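Local coordinates for tailspike protein (Acinetobacter phage vB_ApiP_P1, PDB 6E1R) that probably recognises and hydrolyses the capsular polysaccharide of its Acinetobacter host as a trimeric, largely beta-helical tailspike, at residues Gly207-Leu212 with Ala236-Gly241; Ile267-Tyr272 with Cys295-Pro300; Trp276-Cys281 with Ile301-Gly306; Ala291-Thr296 with Tyr316-Leu321; Pro330-Gln335 with Asn354-Ile359. One frame throughout, in Å; residues are numbered along the deposited sequence.

In the fold
All five contacts join successive turns of the parallel beta-helix that forms the body of the chain, and they run along its axis from interaction 1 to interaction 5, whose centres lie about 24 Å apart. Interactions 1, 2 and 4 belong to one face: strands 235-239, 267-270, 293-297 and 316-320 are consecutive neighbours, and interactions 2 and 4, with centres about 9 Å apart, share C295 and T296. Interactions 3 and 5 adjoin through strands 301-304 and 331-338, centres about 13 Å apart, and both touch a second subunit. Between the faces W269 meets W276, and F303 meets I293. A bound sodium ion lies about 10 Å from the W276 side chain.

Interaction 1: residues Gly207-Leu212 with Ala236-Gly241; sequences GIDANL and AIRSLG
The carboxylate of D209 and the guanidinium of R238 run alongside each other in the same direction, with their planes 87° apart. D209 OD2 and R238 NH1 are 3.7 Å apart, a long salt bridge with the oxygen well out of the guanidinium plane, so no N-H aims at it; the exact place of OD2 is itself doubtful. R183 of the same chain is the stronger partner of this carboxylate. The second flat group, the N211 amide, brings ND2 to 3.5 Å from G241 CA; ND2 also makes a weak hydrogen bond to R246 O.

The backbones are parallel where I208 pairs with I237. I208 N donates to A236 O at 2.8 Å, and R238 N to I208 O with an N-H...O angle of 161°. D209 still faces R238, but N211 comes opposite S239, so one extra residue, A210, is accommodated. S239 OG donates to A210 O at 3.1 Å, with OG anti to its own carbonyl carbon (chi1 -56°), which turns it toward A210 O. L212 CD1 meets I237 CG2 at 3.9 Å, crossing near a right angle. These two coils are thus joined mainly by backbone and hydroxyl bonds, the charges probably adding only a diffuse attraction.

Interaction 2: residues Ile267-Tyr272 with Cys295-Pro300; sequences IEWDSY and CTASSP
C295 CB sits squarely over the six-membered ring of W269, 3.5 Å from its centroid and 6° off the normal, a CH-pi contact. The sulfur follows it over the same face, SG lying 4.1 Å from that centroid. With SG held between the backbone N and the carbonyl carbon (chi1 62°), both atoms of the short side chain are used against the indole. A297 CB approaches the indole obliquely, 3.6 Å from W269 CZ2. A second CH-pi contact lies over the Y272 ring: T296 CG2 stands 4.0 Å from its centroid, 11° off the normal.

Neighbouring coils of a parallel beta-helix meet here where the chain turns a corner at S271 and Y272. T296 N donates to W269 O at 3.0 Å in the carbonyl plane, whereas the Y272 N bond to T296 O is weak and bent. At Y272 O, S298 OG donates at 2.9 Å, coming from above the carbonyl plane. A water bridges T296 OG1 and, weakly, W269 O.

The next shell fixes the two rings. W276 stacks on the W269 face turned away from C295, and W269 NE1 is hydrogen-bonded to G273 O, while Y272 OH is bonded to N323 N. Farther along the second segment, S299 OG is hydrogen-bonded to H338 ND1 of the second subunit.

Interaction 3: residues Trp276-Cys281 with Ile301-Gly306; sequences WHFFAC and IMFVGG
Two successive coils of the parallel beta-helix run side by side here, F278 pairing with F303 and F279 with V304, their strand axes 13° apart. The F278 and F303 rings are nearly parallel, with planes at 10°, but so displaced, centroids 5.1 Å apart, that they barely overlap; the touch is between F278 CD1 and the CE2 corner of F303. C281 SG approaches the edge of the F278 ring in its plane.

H277 and M302, modelled as selenomethionine, make a different kind of pair. M302 N donates to H277 ND1 at 3.1 Å, exactly in the imidazole plane, which leaves ND1 as acceptor and is consistent with a proton on NE2, bonded to Q275 OE1. The bend at chi3 (-52°) carries the selenomethionine CE over the same ring, 3.6 Å from the H277 centroid. Farther on, F279 CD2 rests on V304 CB at 3.6 Å; around this pair, F279 also packs on V304 of the second subunit, and V304 on F279 of the third.

Backbone bonds alternate between the strands: F278 N to M302 O, V304 N to F278 O at 2.9 Å, then A280 N to V304 O, whose donor stands above the carbonyl plane. At the corner one water joins the two segments: it donates to F278 O (2.8 Å) and to G305 O and accepts from C281 N at 3.0 Å.

Interaction 4: residues Ala291-Thr296 with Tyr316-Leu321; sequences ALIKCT and YVIKTL
I293 and I318 form the apolar centre, crossing obliquely with I293 CB 4.0 Å from I318 CG1. I318 carries CG1 anti to its backbone nitrogen (chi1 -177°), which lays that branch against I293 CB. On the same face of the sheet C295 SG comes within 4.2 Å of T320 CG2, a loose contact. These side chains look into the interior of the beta-helix, where F303 covers I293, I301 covers C295, and I332 receives both I318 and T320. Near the start of the segments L292 CD1 approaches V317 CG1 at 4.3 Å, beside the corners that the chain turns at L292 and V317.

The backbone between is a parallel pairing with I293 opposite I318, K294 opposite K319 and C295 opposite T320. K319 N donates to I293 O at 2.7 Å, C295 N to K319 O with an N-H...O angle of 163°, and L321 N to C295 O. At the corner V317 O accepts from I293 N at 3.0 Å and, weakly, from L292 N, which also donates to Y316 O.

The other face carries the partly exposed K294 and K319. L321 CD1 rests on the aliphatic CG of K294, 3.7 Å away, and A291 CB meets the CB atoms of Y316 and K319. K319 runs out fully extended, while K294 bends at chi3 and its NZ makes salt bridges with E290 and D264. The two ammonium nitrogens, K294 NZ and K319 NZ, are 5.8 Å apart; those two carboxylates probably offset the repulsion, so the charged face need not oppose the strand pairing beneath it.

Interaction 5: residues Pro330-Gln335 with Asn354-Ile359; sequences PLIKFQ and NYPKYI
Strands 331-335 and 357-359 pair in parallel, L331 with K357, I332 with Y358 and K333 with I359, their axes approaching to 4.8 Å and 17° from parallel. I332 N donates to K357 O at 2.9 Å, and F334 N to I359 O at 2.8 Å with an almost straight N-H...O angle of 172°. Between them I359 N reaches I332 O, and K357 N reaches P330 O from above its carbonyl plane.

I359 spreads its two branches over the first strand: CG1 meets L331 CD1 at 3.6 Å, and CG2 lies 3.8 Å from the aliphatic CG of K333. On the other face I332 lies alongside Y358, its CB against the ring atoms CD2 and CE2. Its CD1, extended by an anti chi2 (-179°), touches P356 CG at 3.7 Å, next to the cis peptide that precedes P356. F334 and Y358 meet edge to edge, CE2 to CD2, at 4.1 Å. K333 NZ forms a salt bridge with E361 of the second subunit, and Y358 OH is bonded to N350 OD1. Such in-register parallel strands, with side chains of successive coils aligned in rows, are the hallmark of the parallel beta-helix.

Interaction 1: residues Gly207-Leu212 with Ala236-Gly241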
# COMPACT_ATOMS: atom_id res chain seq x y z
N GLY A 207 14.71 2.27 -22.62
CA GLY A 207 13.80 1.15 -22.48
C GLY A 207 12.46 1.46 -23.11
O GLY A 207 11.98 0.73 -23.98
N ILE A 208 11.84 2.55 -22.66
CA ILE A 208 10.60 3.06 -23.23
C ILE A 208 10.74 4.56 -23.38
O ILE A 208 10.95 5.27 -22.39
CB ILE A 208 9.37 2.73 -22.36
CG1 ILE A 208 9.16 1.21 -22.27
CG2 ILE A 208 8.13 3.41 -22.91
CD1 ILE A 208 7.98 0.81 -21.42
N ASP A 209 10.63 5.05 -24.62
CA ASP A 209 10.71 6.49 -24.87
C ASP A 209 9.40 7.00 -25.46
O ASP A 209 9.40 7.76 -26.43
CB ASP A 209 11.88 6.81 -25.80
CG ASP A 209 12.28 8.28 -25.74
OD1 ASP A 209 11.62 9.05 -25.00
OD2 ASP A 209 13.24 8.66 -26.43
N ALA A 210 8.28 6.58 -24.88
CA ALA A 210 6.95 6.95 -25.34
C ALA A 210 6.18 7.62 -24.21
O ALA A 210 6.55 7.53 -23.03
CB ALA A 210 6.19 5.73 -25.87
N ASN A 211 5.08 8.28 -24.57
CA ASN A 211 4.24 8.99 -23.60
C ASN A 211 3.28 7.98 -22.98
O ASN A 211 2.22 7.68 -23.53
CB ASN A 211 3.49 10.13 -24.28
CG ASN A 211 2.92 11.12 -23.29
OD1 ASN A 211 3.18 11.04 -22.09
ND2 ASN A 211 2.13 12.07 -23.79
N LEU A 212 3.66 7.45 -21.82
CA LEU A 212 2.89 6.41 -21.15
C LEU A 212 1.73 6.99 -20.37
O LEU A 212 1.85 8.04 -19.73
CB LEU A 212 3.80 5.62 -20.20
CG LEU A 212 4.96 4.86 -20.84
CD1 LEU A 212 5.88 4.30 -19.77
CD2 LEU A 212 4.45 3.76 -21.75
N ALA A 236 15.75 3.82 -18.44
CA ALA A 236 14.63 2.89 -18.42
C ALA A 236 13.40 3.48 -19.10
O ALA A 236 12.86 2.89 -20.04
CB ALA A 236 14.31 2.49 -16.97
N ILE A 237 12.95 4.64 -18.64
CA ILE A 237 11.70 5.24 -19.12
C ILE A 237 11.89 6.73 -19.31
O ILE A 237 12.49 7.41 -18.46
CB ILE A 237 10.54 4.95 -18.14
CG1 ILE A 237 10.26 3.45 -18.08
CG2 ILE A 237 9.29 5.71 -18.54
CD1 ILE A 237 9.23 3.06 -17.06
N ARG A 238 11.38 7.25 -20.43
CA ARG A 238 11.30 8.68 -20.70
C ARG A 238 9.94 8.95 -21.32
O ARG A 238 9.72 8.65 -22.50
CB ARG A 238 12.39 9.17 -21.64
CG ARG A 238 12.37 10.70 -21.76
CD ARG A 238 13.06 11.20 -23.02
NE ARG A 238 14.51 11.25 -22.97
CZ ARG A 238 15.26 11.54 -24.03
NH1 ARG A 238 14.68 11.80 -25.20
NH2 ARG A 238 16.58 11.59 -23.93
N SER A 239 9.02 9.50 -20.54
CA SER A 239 7.68 9.82 -21.02
C SER A 239 7.59 11.34 -21.10
O SER A 239 7.45 12.02 -20.09
CB SER A 239 6.62 9.23 -20.10
OG SER A 239 6.78 7.83 -19.97
N LEU A 240 7.64 11.87 -22.32
CA LEU A 240 7.53 13.30 -22.56
C LEU A 240 6.19 13.59 -23.21
O LEU A 240 5.86 13.01 -24.25
CB LEU A 240 8.68 13.80 -23.44
CG LEU A 240 10.09 13.50 -22.93
CD1 LEU A 240 11.13 14.24 -23.76
CD2 LEU A 240 10.22 13.86 -21.45
N GLY A 241 5.43 14.49 -22.61
CA GLY A 241 4.12 14.83 -23.13
C GLY A 241 3.92 16.31 -23.38
O GLY A 241 4.89 17.06 -23.54

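Interaction 2: residues Ile267-Tyr272 with Cys295-Pro300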
# COMPACT_ATOMS: atom_id res chain seq x y z
N ILE A 267 14.31 6.93 -14.65
CA ILE A 267 12.92 7.18 -15.01
C ILE A 267 12.71 8.69 -15.09
O ILE A 267 13.18 9.43 -14.22
CB ILE A 267 11.95 6.54 -13.99
CG1 ILE A 267 12.25 5.05 -13.84
CG2 ILE A 267 10.51 6.75 -14.43
CD1 ILE A 267 11.44 4.37 -12.77
N GLU A 268 12.01 9.13 -16.13
CA GLU A 268 11.80 10.55 -16.36
C GLU A 268 10.45 10.78 -17.02
O GLU A 268 10.08 10.06 -17.95
CB GLU A 268 12.91 11.14 -17.25
CG GLU A 268 12.73 12.61 -17.58
CD GLU A 268 13.86 13.16 -18.43
OE1 GLU A 268 14.58 12.35 -19.06
OE2 GLU A 268 14.02 14.40 -18.48
N TRP A 269 9.72 11.78 -16.53
CA TRP A 269 8.50 12.23 -17.17
C TRP A 269 8.27 13.69 -16.82
O TRP A 269 8.72 14.16 -15.78
CB TRP A 269 7.28 11.37 -16.78
CG TRP A 269 6.73 11.64 -15.41
CD1 TRP A 269 5.75 12.53 -15.09
CD2 TRP A 269 7.09 10.98 -14.19
NE1 TRP A 269 5.49 12.48 -13.74
CE2 TRP A 269 6.30 11.53 -13.17
CE3 TRP A 269 8.01 9.98 -13.87
CZ2 TRP A 269 6.41 11.12 -11.84
CZ3 TRP A 269 8.11 9.57 -12.55
CH2 TRP A 269 7.31 10.14 -11.55
N ASP A 270 7.56 14.39 -17.69
CA ASP A 270 7.36 15.83 -17.55
C ASP A 270 5.87 16.15 -17.63
O ASP A 270 5.01 15.28 -17.42
CB ASP A 270 8.18 16.59 -18.60
CG ASP A 270 7.81 16.21 -20.02
OD1 ASP A 270 6.90 15.37 -20.21
OD2 ASP A 270 8.44 16.74 -20.96
N SER A 271 5.56 17.41 -17.95
CA SER A 271 4.20 17.89 -18.16
C SER A 271 3.32 17.73 -16.92
O SER A 271 2.09 17.69 -17.03
CB SER A 271 3.54 17.21 -19.36
OG SER A 271 4.32 17.39 -20.53
N TYR A 272 3.94 17.65 -15.74
CA TYR A 272 3.22 17.49 -14.48
C TYR A 272 2.37 16.22 -14.49
O TYR A 272 1.22 16.22 -14.05
CB TYR A 272 2.38 18.72 -14.15
CG TYR A 272 3.19 20.00 -14.12
CD1 TYR A 272 3.34 20.78 -15.25
CD2 TYR A 272 3.81 20.41 -12.95
CE1 TYR A 272 4.08 21.94 -15.23
CE2 TYR A 272 4.56 21.58 -12.91
CZ TYR A 272 4.69 22.34 -14.05
OH TYR A 272 5.43 23.50 -14.03
N CYS A 295 11.69 14.11 -12.45
CA CYS A 295 10.35 14.29 -12.99
C CYS A 295 9.83 15.69 -12.72
O CYS A 295 10.03 16.24 -11.64
CB CYS A 295 9.38 13.25 -12.40
SG CYS A 295 9.16 13.39 -10.61
N THR A 296 9.16 16.25 -13.73
CA THR A 296 8.32 17.44 -13.57
C THR A 296 6.90 16.90 -13.40
O THR A 296 6.19 16.66 -14.38
CB THR A 296 8.44 18.37 -14.76
OG1 THR A 296 9.80 18.79 -14.92
CG2 THR A 296 7.56 19.60 -14.58
N ALA A 297 6.50 16.68 -12.15
CA ALA A 297 5.30 15.93 -11.85
C ALA A 297 4.41 16.70 -10.88
O ALA A 297 4.83 17.64 -10.21
CB ALA A 297 5.63 14.56 -11.25
N SER A 298 3.15 16.26 -10.82
CA SER A 298 2.20 16.64 -9.78
C SER A 298 1.59 15.35 -9.23
O SER A 298 1.86 14.26 -9.74
CB SER A 298 1.13 17.60 -10.30
OG SER A 298 0.37 17.01 -11.34
N SER A 299 0.79 15.50 -8.17
CA SER A 299 0.20 14.39 -7.43
C SER A 299 1.29 13.61 -6.69
O SER A 299 2.48 13.74 -7.03
CB SER A 299 -0.61 13.46 -8.35
OG SER A 299 -1.90 13.98 -8.58
N PRO A 300 0.95 12.82 -5.68
CA PRO A 300 1.99 12.15 -4.89
C PRO A 300 2.69 11.04 -5.66
O PRO A 300 2.20 10.51 -6.66
CB PRO A 300 1.21 11.57 -3.71
CG PRO A 300 -0.17 11.40 -4.23
CD PRO A 300 -0.39 12.59 -5.11
O HOH W 1 10.83 16.69 -16.67

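Interaction 3: residues Trp276-Cys281 with Ile301-Gly306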
# COMPACT_ATOMS: atom_id res chain seq x y z
N TRP A 276 2.45 8.15 -10.45
CA TRP A 276 3.49 7.16 -10.74
C TRP A 276 3.86 6.52 -9.40
O TRP A 276 4.48 7.17 -8.55
CB TRP A 276 4.71 7.81 -11.38
CG TRP A 276 4.53 8.27 -12.80
CD1 TRP A 276 3.64 9.20 -13.26
CD2 TRP A 276 5.30 7.85 -13.94
NE1 TRP A 276 3.80 9.37 -14.62
CE2 TRP A 276 4.81 8.56 -15.06
CE3 TRP A 276 6.35 6.95 -14.13
CZ2 TRP A 276 5.33 8.39 -16.34
CZ3 TRP A 276 6.86 6.78 -15.40
CH2 TRP A 276 6.35 7.49 -16.49
N HIS A 277 3.48 5.26 -9.22
CA HIS A 277 3.71 4.56 -7.96
C HIS A 277 4.46 3.26 -8.20
O HIS A 277 4.40 2.68 -9.29
CB HIS A 277 2.38 4.29 -7.24
CG HIS A 277 1.59 5.52 -6.94
ND1 HIS A 277 2.08 6.56 -6.18
CD2 HIS A 277 0.34 5.89 -7.32
CE1 HIS A 277 1.18 7.51 -6.09
NE2 HIS A 277 0.11 7.13 -6.77
N PHE A 278 5.17 2.81 -7.17
CA PHE A 278 6.08 1.67 -7.26
C PHE A 278 5.83 0.74 -6.09
O PHE A 278 6.17 1.06 -4.95
CB PHE A 278 7.54 2.14 -7.28
CG PHE A 278 7.86 3.09 -8.41
CD1 PHE A 278 7.63 4.45 -8.27
CD2 PHE A 278 8.38 2.61 -9.60
CE1 PHE A 278 7.92 5.32 -9.30
CE2 PHE A 278 8.68 3.48 -10.63
CZ PHE A 278 8.44 4.83 -10.49
N PHE A 279 5.24 -0.43 -6.37
CA PHE A 279 4.95 -1.43 -5.35
C PHE A 279 6.03 -2.50 -5.38
O PHE A 279 6.14 -3.25 -6.35
CB PHE A 279 3.57 -2.05 -5.58
CG PHE A 279 2.43 -1.11 -5.31
CD1 PHE A 279 1.97 -0.25 -6.29
CD2 PHE A 279 1.80 -1.10 -4.07
CE1 PHE A 279 0.92 0.61 -6.04
CE2 PHE A 279 0.75 -0.25 -3.81
CZ PHE A 279 0.31 0.61 -4.80
N ALA A 280 6.83 -2.57 -4.31
CA ALA A 280 7.83 -3.62 -4.12
C ALA A 280 8.83 -3.67 -5.27
O ALA A 280 9.29 -4.74 -5.67
CB ALA A 280 7.16 -4.98 -3.92
N CYS A 281 9.18 -2.50 -5.80
CA CYS A 281 10.13 -2.44 -6.90
C CYS A 281 11.56 -2.45 -6.38
O CYS A 281 11.82 -2.25 -5.19
CB CYS A 281 9.87 -1.20 -7.76
SG CYS A 281 8.30 -1.23 -8.65
N ILE A 301 3.88 10.70 -5.17
CA ILE A 301 4.68 9.59 -5.67
C ILE A 301 4.98 8.68 -4.48
O ILE A 301 5.58 9.13 -3.49
CB ILE A 301 5.97 10.06 -6.34
CG1 ILE A 301 5.66 11.04 -7.48
CG2 ILE A 301 6.77 8.87 -6.86
CD1 ILE A 301 6.89 11.66 -8.10
N MSE A 302 4.56 7.43 -4.57
CA MSE A 302 4.69 6.52 -3.43
C MSE A 302 5.49 5.26 -3.75
O MSE A 302 5.36 4.69 -4.84
CB MSE A 302 3.32 6.13 -2.90
CG MSE A 302 2.46 7.30 -2.47
SE MSE A 302 0.74 6.71 -1.79
CE MSE A 302 0.19 5.58 -3.28
N PHE A 303 6.30 4.83 -2.79
CA PHE A 303 7.04 3.57 -2.87
C PHE A 303 6.54 2.67 -1.75
O PHE A 303 6.85 2.90 -0.58
CB PHE A 303 8.55 3.81 -2.75
CG PHE A 303 9.12 4.66 -3.84
CD1 PHE A 303 9.13 6.04 -3.72
CD2 PHE A 303 9.66 4.09 -4.98
CE1 PHE A 303 9.66 6.83 -4.72
CE2 PHE A 303 10.19 4.87 -5.98
CZ PHE A 303 10.19 6.25 -5.86
N VAL A 304 5.76 1.66 -2.11
CA VAL A 304 5.16 0.75 -1.14
C VAL A 304 5.99 -0.53 -1.17
O VAL A 304 5.77 -1.43 -1.99
CB VAL A 304 3.68 0.49 -1.43
CG1 VAL A 304 3.08 -0.41 -0.36
CG2 VAL A 304 2.92 1.81 -1.51
N GLY A 305 6.98 -0.61 -0.28
CA GLY A 305 7.88 -1.75 -0.24
C GLY A 305 8.90 -1.74 -1.36
O GLY A 305 8.68 -1.11 -2.39
N GLY A 306 10.04 -2.41 -1.16
CA GLY A 306 11.02 -2.57 -2.21
C GLY A 306 12.40 -2.17 -1.74
O GLY A 306 12.66 -2.03 -0.54
O HOH W 2 8.86 0.24 -4.62

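Interaction 4: residues Ala291-Thr296 with Tyr316-Leu321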
# COMPACT_ATOMS: atom_id res chain seq x y z
N ALA A 291 19.99 11.77 -10.83
CA ALA A 291 19.04 11.15 -9.91
C ALA A 291 18.55 9.85 -10.51
O ALA A 291 18.79 9.55 -11.68
CB ALA A 291 17.87 12.09 -9.61
N LEU A 292 17.87 9.05 -9.69
CA LEU A 292 17.21 7.86 -10.21
C LEU A 292 15.89 8.21 -10.87
O LEU A 292 15.53 7.61 -11.89
CB LEU A 292 16.99 6.84 -9.09
CG LEU A 292 18.23 6.31 -8.37
CD1 LEU A 292 17.84 5.26 -7.35
CD2 LEU A 292 19.24 5.76 -9.36
N ILE A 293 15.16 9.17 -10.31
CA ILE A 293 13.88 9.62 -10.85
C ILE A 293 13.92 11.14 -10.92
O ILE A 293 13.91 11.82 -9.88
CB ILE A 293 12.69 9.15 -9.99
CG1 ILE A 293 12.68 7.63 -9.88
CG2 ILE A 293 11.38 9.65 -10.58
CD1 ILE A 293 11.61 7.10 -8.95
N LYS A 294 13.97 11.68 -12.14
CA LYS A 294 13.90 13.12 -12.38
C LYS A 294 12.59 13.39 -13.10
O LYS A 294 12.40 12.95 -14.24
CB LYS A 294 15.08 13.61 -13.21
CG LYS A 294 14.98 15.09 -13.55
CD LYS A 294 15.91 15.49 -14.67
CE LYS A 294 17.35 15.41 -14.24
NZ LYS A 294 18.27 15.94 -15.30
N CYS A 295 11.69 14.11 -12.45
CA CYS A 295 10.35 14.29 -12.99
C CYS A 295 9.83 15.69 -12.72
O CYS A 295 10.03 16.24 -11.64
CB CYS A 295 9.38 13.25 -12.40
SG CYS A 295 9.16 13.39 -10.61
N THR A 296 9.16 16.25 -13.73
CA THR A 296 8.32 17.44 -13.57
C THR A 296 6.90 16.90 -13.40
O THR A 296 6.19 16.66 -14.38
CB THR A 296 8.44 18.37 -14.76
OG1 THR A 296 9.80 18.79 -14.92
CG2 THR A 296 7.56 19.60 -14.58
N TYR A 316 21.02 11.92 -6.18
CA TYR A 316 19.70 11.91 -5.56
C TYR A 316 18.94 10.65 -5.96
O TYR A 316 19.21 10.04 -6.99
CB TYR A 316 18.90 13.15 -5.96
CG TYR A 316 19.66 14.45 -5.82
CD1 TYR A 316 20.03 14.93 -4.57
CD2 TYR A 316 20.00 15.20 -6.94
CE1 TYR A 316 20.73 16.12 -4.45
CE2 TYR A 316 20.70 16.38 -6.82
CZ TYR A 316 21.06 16.84 -5.58
OH TYR A 316 21.75 18.03 -5.46
N VAL A 317 17.98 10.27 -5.11
CA VAL A 317 17.09 9.17 -5.46
C VAL A 317 15.94 9.68 -6.33
O VAL A 317 15.64 9.10 -7.38
CB VAL A 317 16.57 8.48 -4.19
CG1 VAL A 317 15.48 7.47 -4.55
CG2 VAL A 317 17.71 7.79 -3.46
N ILE A 318 15.30 10.77 -5.91
CA ILE A 318 14.23 11.39 -6.68
C ILE A 318 14.43 12.90 -6.64
O ILE A 318 14.78 13.46 -5.59
CB ILE A 318 12.84 10.98 -6.15
CG1 ILE A 318 11.74 11.59 -7.02
CG2 ILE A 318 12.67 11.37 -4.69
CD1 ILE A 318 10.37 10.97 -6.79
N LYS A 319 14.23 13.55 -7.78
CA LYS A 319 14.41 14.99 -7.92
C LYS A 319 13.22 15.56 -8.67
O LYS A 319 13.04 15.28 -9.87
CB LYS A 319 15.72 15.32 -8.64
CG LYS A 319 15.95 16.80 -8.85
CD LYS A 319 17.28 17.07 -9.54
CE LYS A 319 17.53 18.55 -9.72
NZ LYS A 319 18.88 18.83 -10.29
N THR A 320 12.40 16.35 -7.99
CA THR A 320 11.22 16.94 -8.59
C THR A 320 11.56 18.30 -9.20
O THR A 320 12.40 19.04 -8.69
CB THR A 320 10.10 17.11 -7.56
OG1 THR A 320 10.62 17.74 -6.38
CG2 THR A 320 9.51 15.75 -7.19
N LEU A 321 10.89 18.61 -10.31
CA LEU A 321 11.11 19.84 -11.05
C LEU A 321 9.77 20.49 -11.37
O LEU A 321 8.70 19.92 -11.13
CB LEU A 321 11.89 19.58 -12.35
CG LEU A 321 13.35 19.16 -12.22
CD1 LEU A 321 13.87 18.63 -13.54
CD2 LEU A 321 14.19 20.33 -11.75

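Interaction 5: residues Pro330-Gln335 with Asn354-Ile359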
# COMPACT_ATOMS: atom_id res chain seq x y z
N PRO A 330 2.67 16.74 -3.79
CA PRO A 330 2.43 17.10 -2.39
C PRO A 330 3.20 16.21 -1.43
O PRO A 330 3.62 16.66 -0.36
CB PRO A 330 0.92 16.93 -2.23
CG PRO A 330 0.57 15.87 -3.22
CD PRO A 330 1.50 16.08 -4.39
N LEU A 331 3.39 14.95 -1.80
CA LEU A 331 3.97 13.96 -0.91
C LEU A 331 4.76 12.93 -1.69
O LEU A 331 4.29 12.44 -2.73
CB LEU A 331 2.89 13.27 -0.07
CG LEU A 331 3.33 12.04 0.72
CD1 LEU A 331 4.36 12.44 1.77
CD2 LEU A 331 2.14 11.36 1.37
N ILE A 332 5.95 12.60 -1.20
CA ILE A 332 6.72 11.45 -1.67
C ILE A 332 6.90 10.53 -0.47
O ILE A 332 7.63 10.86 0.47
CB ILE A 332 8.07 11.86 -2.27
CG1 ILE A 332 7.86 12.73 -3.51
CG2 ILE A 332 8.89 10.62 -2.61
CD1 ILE A 332 9.15 13.15 -4.18
N LYS A 333 6.23 9.38 -0.50
CA LYS A 333 6.21 8.46 0.63
C LYS A 333 7.10 7.26 0.34
O LYS A 333 6.95 6.61 -0.70
CB LYS A 333 4.79 7.99 0.94
CG LYS A 333 4.71 7.10 2.17
CD LYS A 333 3.27 6.78 2.55
CE LYS A 333 3.22 6.00 3.86
NZ LYS A 333 1.82 5.65 4.25
N PHE A 334 8.03 6.99 1.25
CA PHE A 334 8.87 5.79 1.21
C PHE A 334 8.35 4.87 2.31
O PHE A 334 8.78 4.95 3.46
CB PHE A 334 10.34 6.14 1.40
CG PHE A 334 10.91 6.99 0.30
CD1 PHE A 334 11.41 6.41 -0.85
CD2 PHE A 334 10.95 8.37 0.43
CE1 PHE A 334 11.93 7.20 -1.86
CE2 PHE A 334 11.47 9.16 -0.58
CZ PHE A 334 11.96 8.57 -1.73
N GLN A 335 7.42 3.99 1.95
CA GLN A 335 6.74 3.12 2.91
C GLN A 335 7.46 1.78 2.96
O GLN A 335 7.27 0.94 2.08
CB GLN A 335 5.26 2.96 2.54
CG GLN A 335 4.49 2.07 3.49
CD GLN A 335 2.99 2.08 3.22
OE1 GLN A 335 2.48 3.00 2.58
NE2 GLN A 335 2.29 1.06 3.70
N ASN A 354 9.22 24.41 -0.21
CA ASN A 354 8.21 23.76 0.62
C ASN A 354 7.77 22.39 0.11
O ASN A 354 7.52 21.49 0.91
CB ASN A 354 6.98 24.68 0.77
CG ASN A 354 7.35 26.05 1.29
OD1 ASN A 354 8.15 26.19 2.22
ND2 ASN A 354 6.77 27.09 0.69
N TYR A 355 7.65 22.22 -1.20
CA TYR A 355 7.11 20.99 -1.74
C TYR A 355 8.15 20.26 -2.59
O TYR A 355 8.98 20.90 -3.24
CB TYR A 355 5.87 21.27 -2.59
CG TYR A 355 4.89 22.19 -1.90
CD1 TYR A 355 4.25 21.81 -0.73
CD2 TYR A 355 4.62 23.46 -2.41
CE1 TYR A 355 3.36 22.65 -0.09
CE2 TYR A 355 3.73 24.31 -1.78
CZ TYR A 355 3.11 23.90 -0.62
OH TYR A 355 2.22 24.74 0.01
N PRO A 356 8.13 18.91 -2.60
CA PRO A 356 7.20 18.05 -1.86
C PRO A 356 7.58 17.80 -0.40
O PRO A 356 8.73 18.02 -0.01
CB PRO A 356 7.25 16.74 -2.64
CG PRO A 356 8.63 16.70 -3.19
CD PRO A 356 8.97 18.13 -3.53
N LYS A 357 6.62 17.34 0.39
CA LYS A 357 6.90 16.81 1.71
C LYS A 357 7.25 15.33 1.60
O LYS A 357 6.93 14.66 0.61
CB LYS A 357 5.71 17.00 2.64
CG LYS A 357 5.17 18.42 2.71
CD LYS A 357 6.24 19.39 3.17
CE LYS A 357 5.67 20.79 3.37
NZ LYS A 357 6.73 21.79 3.66
N TYR A 358 7.92 14.81 2.63
CA TYR A 358 8.42 13.45 2.60
C TYR A 358 7.92 12.67 3.81
O TYR A 358 7.82 13.22 4.92
CB TYR A 358 9.96 13.43 2.57
CG TYR A 358 10.53 13.96 1.27
CD1 TYR A 358 10.70 15.32 1.07
CD2 TYR A 358 10.89 13.10 0.25
CE1 TYR A 358 11.23 15.81 -0.11
CE2 TYR A 358 11.41 13.57 -0.94
CZ TYR A 358 11.58 14.93 -1.11
OH TYR A 358 12.10 15.41 -2.29
N ILE A 359 7.62 11.40 3.59
CA ILE A 359 7.29 10.46 4.65
C ILE A 359 8.22 9.27 4.52
O ILE A 359 8.27 8.62 3.47
CB ILE A 359 5.82 10.01 4.60
CG1 ILE A 359 4.90 11.15 5.05
CG2 ILE A 359 5.60 8.78 5.46
CD1 ILE A 359 3.43 10.78 5.05